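Local structure of BugD (2F5X) at residues Pro30-Ala35 against Val52-Gly57; Ile62-Val67 against Ser76-His81; Ala130-Val133 against Lys139-Leu142. The protein probably serves as the periplasmic solute receptor of a tripartite tricarboxylate transporter-type uptake system, and binds aspartic acid between its two lobes. One frame throughout, in Å; residues are numbered along the deposited sequence.

Contact 1 (Pro30-Ala35 against Val52-Gly57). With ASP (aspartic acid), chain D.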
loop_
_atom_site.group_PDB
_atom_site.type_symbol
_atom_site.label_atom_id
_atom_site.label_comp_id
_atom_site.label_asym_id
_atom_site.label_seq_id
_atom_site.Cartn_x
_atom_site.Cartn_y
_atom_site.Cartn_z
ATOM N N PRO A 30 -0.492 0.123 -7.515
ATOM C CA PRO A 30 -1.436 0.885 -6.680
ATOM C C PRO A 30 -0.857 2.198 -6.147
ATOM O O PRO A 30 -1.488 3.244 -6.266
ATOM C CB PRO A 30 -1.791 -0.092 -5.555
ATOM C CG PRO A 30 -0.726 -1.172 -5.584
ATOM C CD PRO A 30 -0.199 -1.218 -6.979
ATOM N N THR A 31 0.336 2.150 -5.570
ATOM C CA THR A 31 0.924 3.359 -4.999
ATOM C C THR A 31 1.326 4.342 -6.097
ATOM O O THR A 31 1.199 5.555 -5.931
ATOM C CB THR A 31 2.107 2.993 -4.100
ATOM O OG1 THR A 31 1.629 2.162 -3.038
ATOM C CG2 THR A 31 2.658 4.226 -3.369
ATOM N N ASP A 32 1.807 3.815 -7.218
ATOM C CA ASP A 32 2.108 4.658 -8.379
ATOM C C ASP A 32 0.862 5.397 -8.889
ATOM O O ASP A 32 0.930 6.575 -9.270
ATOM C CB ASP A 32 2.719 3.803 -9.496
ATOM C CG ASP A 32 3.254 4.638 -10.632
ATOM O OD1 ASP A 32 4.127 5.510 -10.381
ATOM O OD2 ASP A 32 2.845 4.503 -11.801
ATOM N N ASN A 33 -0.273 4.700 -8.897
ATOM C CA ASN A 33 -1.541 5.294 -9.327
ATOM C C ASN A 33 -1.916 6.473 -8.431
ATOM O O ASN A 33 -2.315 7.529 -8.922
ATOM C CB ASN A 33 -2.666 4.253 -9.337
ATOM C CG ASN A 33 -2.527 3.242 -10.476
ATOM O OD1 ASN A 33 -1.790 3.461 -11.437
ATOM N ND2 ASN A 33 -3.255 2.136 -10.374
ATOM N N VAL A 34 -1.779 6.291 -7.117
ATOM C CA VAL A 34 -2.052 7.373 -6.172
ATOM C C VAL A 34 -1.079 8.530 -6.416
ATOM O O VAL A 34 -1.477 9.689 -6.506
ATOM C CB VAL A 34 -1.941 6.886 -4.704
ATOM C CG1 VAL A 34 -2.073 8.059 -3.728
ATOM C CG2 VAL A 34 -2.995 5.831 -4.406
ATOM N N ALA A 35 0.203 8.188 -6.535
ATOM C CA ALA A 35 1.264 9.177 -6.661
ATOM C C ALA A 35 1.095 10.046 -7.894
ATOM O O ALA A 35 1.228 11.262 -7.818
ATOM C CB ALA A 35 2.624 8.486 -6.682
ATOM N N VAL A 52 7.341 11.765 -10.471
ATOM C CA VAL A 52 7.291 10.477 -9.776
ATOM C C VAL A 52 8.481 9.606 -10.191
ATOM O O VAL A 52 8.779 9.461 -11.385
ATOM C CB VAL A 52 5.942 9.747 -10.011
ATOM C CG1 VAL A 52 5.969 8.329 -9.445
ATOM C CG2 VAL A 52 4.786 10.546 -9.401
ATOM N N GLU A 53 9.169 9.050 -9.196
ATOM C CA GLU A 53 10.265 8.117 -9.438
ATOM C C GLU A 53 9.932 6.792 -8.782
ATOM O O GLU A 53 9.555 6.752 -7.610
ATOM C CB GLU A 53 11.583 8.672 -8.897
ATOM C CG GLU A 53 11.991 9.987 -9.551
ATOM C CD GLU A 53 13.316 10.540 -9.055
ATOM O OE1 GLU A 53 13.766 10.163 -7.948
ATOM O OE2 GLU A 53 13.904 11.377 -9.777
ATOM N N ASN A 54 10.059 5.711 -9.540
ATOM C CA ASN A 54 9.728 4.390 -9.013
ATOM C C ASN A 54 10.984 3.659 -8.605
ATOM O O ASN A 54 11.881 3.478 -9.420
ATOM C CB ASN A 54 8.932 3.595 -10.047
ATOM C CG ASN A 54 7.621 4.255 -10.376
ATOM O OD1 ASN A 54 7.515 4.997 -11.356
ATOM N ND2 ASN A 54 6.611 4.010 -9.545
ATOM N N LYS A 55 11.060 3.262 -7.336
ATOM C CA LYS A 55 12.262 2.610 -6.827
ATOM C C LYS A 55 11.882 1.368 -6.042
ATOM O O LYS A 55 11.791 1.391 -4.816
ATOM C CB LYS A 55 13.090 3.588 -5.973
ATOM C CG LYS A 55 13.600 4.817 -6.741
ATOM C CD LYS A 55 14.611 4.428 -7.838
ATOM C CE LYS A 55 14.657 5.452 -8.984
ATOM N NZ LYS A 55 13.986 5.005 -10.262
ATOM N N GLY A 56 11.636 0.285 -6.769
ATOM C CA GLY A 56 11.183 -0.958 -6.165
ATOM C C GLY A 56 12.312 -1.787 -5.574
ATOM O O GLY A 56 13.495 -1.583 -5.893
ATOM N N GLY A 57 11.930 -2.707 -4.692
ATOM C CA GLY A 57 12.855 -3.644 -4.076
ATOM C C GLY A 57 12.589 -3.799 -2.594
ATOM O O GLY A 57 12.222 -2.825 -1.926
HETATM N N ASP D . 1.629 -0.707 -2.924
HETATM C CA ASP D . 2.580 -1.595 -3.657
HETATM C C ASP D . 2.759 -1.158 -5.103
HETATM O O ASP D . 3.137 -1.971 -5.968
HETATM C CB ASP D . 2.105 -3.042 -3.610
HETATM C CG ASP D . 2.139 -3.613 -2.216
HETATM O OD1 ASP D . 1.564 -4.710 -2.023
HETATM O OD2 ASP D . 2.720 -3.034 -1.262
HETATM O OXT ASP D . 2.514 0.015 -5.390
#
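In the beta-alpha-beta unit made of strand 19-23, helix 30-46 and strand 50-54, Asp32 and Ala35 near the start of the helix meet Asn54 and Val52 on the second strand. One hydrogen bond joins the polar pair: Asn54 ND2 donates to Asp32 OD1 over 3.0 Å, almost straight at 167°. Asp32 OD1 lies in the amide plane of Asn54, whereas ND2 approaches the Asp32 carboxylate from above, 61° out of its plane; the two planes are steeply inclined to each other. The same ND2 is also hydrogen-bonded to Phe25 O, so two acceptors hold this NH2 group. With CG anti to the backbone N (chi1 -171°), Asp32 carries its carboxylate across to Asn54. Arg36 braces both partners, as a salt bridge to Asp32 OD1 and a hydrogen bond to Asn54 OD1, while Gly28 N holds the other oxygen, OD2. The axes of 30-35 and 52-54 run nearly antiparallel, 9.7 Å apart at their closest, as expected of a right-handed crossover whose helix returns the chain to the start of a parallel strand. Further along, the contact becomes apolar. Val52 CG2 rests on Ala35 CB at 4.0 Å, and its sister methyl CG1 reaches back to within 3.5 Å of Asp32 OD1. On another flank the first turn of the helix faces the bound aspartic acid. Thr31 N gives its hydrogen to the ligand's OXT at 3.1 Å, a position where the helix N-terminus would probably favour the negative charge, and the ligand's N donates to Thr31 OG1 at 2.9 Å. Pro30 lies alongside the same carboxylate, its CD 3.4 Å from the ligand's OXT, and Thr31 OG1 has a further hydrogen-bond partner in His239.

Contact 2 (Ile62-Val67 against Ser76-His81); sequences IGTTQV and SILLMH. With ASP (aspartic acid), chain D.
Apolar packing of a helix on a sheet strand joins Thr64 and Val67 of helix 61-68 to Leu78 and Met80 of strand 76-81, in the buried interior of the lobe. The axes of 62-67 and 76-81 pass 8.2 Å apart and run roughly antiparallel. Val67 straddles its partner: both of its methyls, CG1 and CG2, lie 3.8 Å from Leu78 CB. The isobutyl end of Leu78 continues along the helix, CD2 meeting Thr64 CG2 at 3.8 Å and CD1 reaching Gly63 O at 4.0 Å. Leu78 CG stands trans to the backbone nitrogen (chi1 176°), which carries the branched end up to the helix at Gly63 and Thr64. Thr64 OG1, hydrogen-bonded to Gly60 O, packs 3.6 Å from CG of Met80, a selenomethionine. Where the strand ends, His81 NE2 donates to OD2 of the bound aspartic acid over 2.7 Å, bent to 141°. The other ring nitrogen, ND1, accepts from Gly83 N just past the strand, which helps fix the ring's rotation. Strand 76-81 runs between strand 19-23, parallel to it, and strand 236-244, antiparallel. Phe102 covers Thr64, Val67 and Leu78 together, Trp242 flanks Leu78 and Met80, and Leu79 points away from helix 61-68 and touches Thr31 and Ala35 of helix 30-46 on the other face of the sheet.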
loop_
_atom_site.group_PDB
_atom_site.type_symbol
_atom_site.label_atom_id
_atom_site.label_comp_id
_atom_site.label_asym_id
_atom_site.label_seq_id
_atom_site.Cartn_x
_atom_site.Cartn_y
_atom_site.Cartn_z
ATOM N N ILE A 62 13.784 -0.266 0.102
ATOM C CA ILE A 62 14.848 0.367 -0.678
ATOM C C ILE A 62 14.474 1.811 -1.033
ATOM O O ILE A 62 15.279 2.740 -0.855
ATOM C CB ILE A 62 15.190 -0.478 -1.941
ATOM C CG1 ILE A 62 15.784 -1.840 -1.541
ATOM C CG2 ILE A 62 16.123 0.290 -2.888
ATOM C CD1 ILE A 62 16.941 -1.795 -0.628
ATOM N N GLY A 63 13.248 2.005 -1.513
ATOM C CA GLY A 63 12.776 3.340 -1.842
ATOM C C GLY A 63 12.675 4.236 -0.618
ATOM O O GLY A 63 13.064 5.409 -0.651
ATOM N N THR A 64 12.164 3.675 0.472
ATOM C CA THR A 64 12.028 4.425 1.717
ATOM C C THR A 64 13.393 4.873 2.214
ATOM O O THR A 64 13.577 6.034 2.609
ATOM C CB THR A 64 11.309 3.575 2.765
ATOM O OG1 THR A 64 9.961 3.338 2.320
ATOM C CG2 THR A 64 11.159 4.367 4.090
ATOM N N THR A 65 14.350 3.951 2.156
ATOM C CA THR A 65 15.715 4.220 2.569
ATOM C C THR A 65 16.349 5.296 1.698
ATOM O O THR A 65 17.066 6.165 2.215
ATOM C CB THR A 65 16.538 2.926 2.513
ATOM O OG1 THR A 65 16.049 2.039 3.519
ATOM C CG2 THR A 65 17.993 3.176 2.932
ATOM N N GLN A 66 16.074 5.243 0.392
ATOM C CA GLN A 66 16.599 6.245 -0.529
ATOM C C GLN A 66 16.227 7.666 -0.098
ATOM O O GLN A 66 17.085 8.556 -0.059
ATOM C CB GLN A 66 16.145 5.982 -1.964
ATOM C CG GLN A 66 16.735 6.987 -2.939
ATOM C CD GLN A 66 16.278 6.761 -4.358
ATOM O OE1 GLN A 66 16.521 5.695 -4.928
ATOM N NE2 GLN A 66 15.618 7.763 -4.939
ATOM N N VAL A 67 14.958 7.882 0.229
ATOM C CA VAL A 67 14.538 9.197 0.701
ATOM C C VAL A 67 15.130 9.498 2.076
ATOM O O VAL A 67 15.545 10.638 2.333
ATOM C CB VAL A 67 12.999 9.380 0.676
ATOM C CG1 VAL A 67 12.606 10.781 1.148
ATOM C CG2 VAL A 67 12.477 9.159 -0.727
ATOM N N SER A 76 13.429 15.965 -2.694
ATOM C CA SER A 76 13.174 14.529 -2.647
ATOM C C SER A 76 12.178 14.241 -1.540
ATOM O O SER A 76 12.449 14.497 -0.363
ATOM C CB SER A 76 14.459 13.742 -2.398
ATOM O OG SER A 76 15.422 14.025 -3.394
ATOM N N ILE A 77 11.021 13.717 -1.924
ATOM C CA ILE A 77 9.999 13.346 -0.949
ATOM C C ILE A 77 9.548 11.914 -1.177
ATOM O O ILE A 77 9.776 11.344 -2.256
ATOM C CB ILE A 77 8.805 14.344 -0.955
ATOM C CG1 ILE A 77 8.066 14.320 -2.298
ATOM C CG2 ILE A 77 9.294 15.748 -0.620
ATOM C CD1 ILE A 77 6.829 15.243 -2.354
ATOM N N LEU A 78 8.933 11.330 -0.149
ATOM C CA LEU A 78 8.540 9.931 -0.191
ATOM C C LEU A 78 7.028 9.813 -0.162
ATOM O O LEU A 78 6.382 10.440 0.670
ATOM C CB LEU A 78 9.126 9.202 1.025
ATOM C CG LEU A 78 8.734 7.735 1.213
ATOM C CD1 LEU A 78 9.382 6.884 0.122
ATOM C CD2 LEU A 78 9.143 7.265 2.611
ATOM N N LEU A 79 6.467 9.020 -1.073
ATOM C CA LEU A 79 5.081 8.588 -0.929
ATOM C C LEU A 79 5.114 7.099 -0.647
ATOM O O LEU A 79 5.533 6.306 -1.492
ATOM C CB LEU A 79 4.229 8.886 -2.170
ATOM C CG LEU A 79 2.769 8.439 -1.946
ATOM C CD1 LEU A 79 1.967 9.449 -1.074
ATOM C CD2 LEU A 79 2.067 8.155 -3.249
HETATM N N MSE A 80 4.699 6.726 0.554
HETATM C CA MSE A 80 4.785 5.336 0.980
HETATM C C MSE A 80 3.565 4.983 1.822
HETATM O O MSE A 80 2.949 5.856 2.425
HETATM C CB MSE A 80 6.098 5.113 1.758
HETATM C CG MSE A 80 6.387 3.661 2.199
HETATM SE SE MSE A 80 6.239 2.325 0.776
HETATM C CE MSE A 80 6.377 0.728 1.918
ATOM N N HIS A 81 3.238 3.697 1.859
ATOM C CA HIS A 81 2.056 3.221 2.558
ATOM C C HIS A 81 2.387 2.550 3.888
ATOM O O HIS A 81 3.526 2.644 4.365
ATOM C CB HIS A 81 1.214 2.330 1.636
ATOM C CG HIS A 81 1.911 1.096 1.146
ATOM N ND1 HIS A 81 2.603 0.239 1.978
ATOM C CD2 HIS A 81 1.979 0.553 -0.093
ATOM C CE1 HIS A 81 3.066 -0.779 1.273
ATOM N NE2 HIS A 81 2.702 -0.611 0.012
HETATM N N ASP D . 1.629 -0.707 -2.924
HETATM C CA ASP D . 2.580 -1.595 -3.657
HETATM C C ASP D . 2.759 -1.158 -5.103
HETATM O O ASP D . 3.137 -1.971 -5.968
HETATM C CB ASP D . 2.105 -3.042 -3.610
HETATM C CG ASP D . 2.139 -3.613 -2.216
HETATM O OD1 ASP D . 1.564 -4.710 -2.023
HETATM O OD2 ASP D . 2.720 -3.034 -1.262
HETATM O OXT ASP D . 2.514 0.015 -5.390
#

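Contact 3 (Ala130-Val133 against Lys139-Leu142)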
loop_
_atom_site.group_PDB
_atom_site.type_symbol
_atom_site.label_atom_id
_atom_site.label_comp_id
_atom_site.label_asym_id
_atom_site.label_seq_id
_atom_site.Cartn_x
_atom_site.Cartn_y
_atom_site.Cartn_z
ATOM N N ALA A 130 -11.319 -20.942 0.642
ATOM C CA ALA A 130 -10.658 -21.451 1.847
ATOM C C ALA A 130 -10.507 -22.966 1.783
ATOM O O ALA A 130 -9.439 -23.509 2.098
ATOM C CB ALA A 130 -11.424 -21.037 3.098
ATOM N N GLU A 131 -11.569 -23.637 1.343
ATOM C CA GLU A 131 -11.589 -25.098 1.242
ATOM C C GLU A 131 -10.577 -25.573 0.211
ATOM O O GLU A 131 -9.825 -26.515 0.461
ATOM C CB GLU A 131 -13.000 -25.587 0.882
ATOM C CG GLU A 131 -14.016 -25.332 1.982
ATOM C CD GLU A 131 -15.463 -25.526 1.553
ATOM O OE1 GLU A 131 -15.776 -25.399 0.346
ATOM O OE2 GLU A 131 -16.306 -25.789 2.444
ATOM N N TYR A 132 -10.566 -24.905 -0.940
ATOM C CA TYR A 132 -9.653 -25.232 -2.030
ATOM C C TYR A 132 -8.185 -25.029 -1.647
ATOM O O TYR A 132 -7.328 -25.876 -1.954
ATOM C CB TYR A 132 -9.998 -24.402 -3.270
ATOM C CG TYR A 132 -9.231 -24.821 -4.493
ATOM C CD1 TYR A 132 -9.675 -25.883 -5.280
ATOM C CD2 TYR A 132 -8.042 -24.176 -4.848
ATOM C CE1 TYR A 132 -8.973 -26.281 -6.418
ATOM C CE2 TYR A 132 -7.331 -24.566 -5.987
ATOM C CZ TYR A 132 -7.804 -25.626 -6.757
ATOM O OH TYR A 132 -7.110 -26.031 -7.875
ATOM N N VAL A 133 -7.893 -23.912 -0.981
ATOM C CA VAL A 133 -6.518 -23.611 -0.576
ATOM C C VAL A 133 -6.028 -24.619 0.480
ATOM O O VAL A 133 -4.902 -25.116 0.400
ATOM C CB VAL A 133 -6.358 -22.152 -0.081
ATOM C CG1 VAL A 133 -4.969 -21.928 0.549
ATOM C CG2 VAL A 133 -6.602 -21.158 -1.231
ATOM N N LYS A 139 -0.159 -27.023 -4.427
ATOM C CA LYS A 139 -0.276 -26.718 -5.849
ATOM C C LYS A 139 -0.468 -25.223 -6.092
ATOM O O LYS A 139 -0.608 -24.792 -7.254
ATOM C CB LYS A 139 -1.446 -27.491 -6.465
ATOM C CG LYS A 139 -1.322 -29.005 -6.379
ATOM C CD LYS A 139 -2.699 -29.666 -6.256
ATOM C CE LYS A 139 -3.011 -30.544 -7.460
ATOM N NZ LYS A 139 -3.543 -29.750 -8.613
ATOM N N ILE A 140 -0.496 -24.434 -5.011
ATOM C CA ILE A 140 -0.910 -23.029 -5.097
ATOM C C ILE A 140 0.199 -22.032 -4.776
ATOM O O ILE A 140 0.901 -22.171 -3.769
ATOM C CB ILE A 140 -2.145 -22.759 -4.191
ATOM C CG1 ILE A 140 -3.329 -23.634 -4.642
ATOM C CG2 ILE A 140 -2.528 -21.282 -4.245
ATOM C CD1 ILE A 140 -4.493 -23.689 -3.645
ATOM N N SER A 141 0.331 -21.010 -5.622
ATOM C CA SER A 141 1.304 -19.945 -5.395
ATOM C C SER A 141 0.620 -18.639 -5.012
ATOM O O SER A 141 -0.420 -18.262 -5.579
ATOM C CB SER A 141 2.167 -19.721 -6.646
ATOM O OG SER A 141 1.358 -19.426 -7.769
ATOM N N LEU A 142 1.222 -17.958 -4.044
ATOM C CA LEU A 142 0.750 -16.668 -3.576
ATOM C C LEU A 142 1.761 -15.614 -4.008
ATOM O O LEU A 142 2.962 -15.803 -3.829
ATOM C CB LEU A 142 0.636 -16.693 -2.047
ATOM C CG LEU A 142 0.320 -15.384 -1.319
ATOM C CD1 LEU A 142 -1.128 -14.975 -1.559
ATOM C CD2 LEU A 142 0.594 -15.549 0.172
#
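Ile140, on the segment leading into strand 141-144, pushes a single methyl against Tyr132 and Val133 of helix 126-136, and that methyl carries nearly all of the tight packing. Its CD1 lies 3.7 Å from Val133 CA and 4.1 Å from Val133 CG2, close in against the helix backbone. The same CD1 meets the ring of Tyr132 obliquely, 3.8 Å from both CD2 and CE2 of that residue. The ethyl arm of Ile140 is extended (chi2 167°), which takes CD1 across the gap to the helix, while the CA atoms of Val133 and Ile140 stay 7.2 Å apart. Tyr132 in turn has its ring opposite the main-chain nitrogen about the first torsion (chi1 -172°), which brings the CD2-CE2 side within reach of the methyl. The ring also meets Phe121 edge-to-face and touches Pro122 and Pro123.

The outer side is much looser. Lys139, the residue before Ile140, is exposed, and its side chain comes no nearer than 5.2 Å to residues 130-133. Glu131 is likewise exposed, and its carboxylate turns to Lys127 on its own helix. Inward the burial deepens: Val133 packs on Leu162 of helix 150-162, and Leu142 touches Val159 of that helix. The contact thus closes a short helix-to-strand connection at the edge of the lobe. With only carbon surfaces meeting, and just 138 Å² buried in total, it depends on shape and on exclusion of water from Ile140 and Val133; between these two segments the hold is non-directional.

Contacts 1 and 2 lie in the same lobe, centres 10 Å apart, and press on opposite faces of one sheet; they touch directly where Ala35 CB meets Leu79 CD2 at 3.5 Å. Both reach the bound aspartic acid: Thr31 OG1 and His81 CD2 stand 3.4 Å from each other beside it. Contact 3 belongs to the other end of the molecule, its centre about 29 Å from that of contact 1 and 34 Å from that of contact 2, and holds none of the residues lining the ligand pocket. Its lobe nevertheless supplies Ala150, Ser151, Thr174 and Gln192 to the ligand, an arrangement consistent with the two-lobed clasp of periplasmic binding proteins.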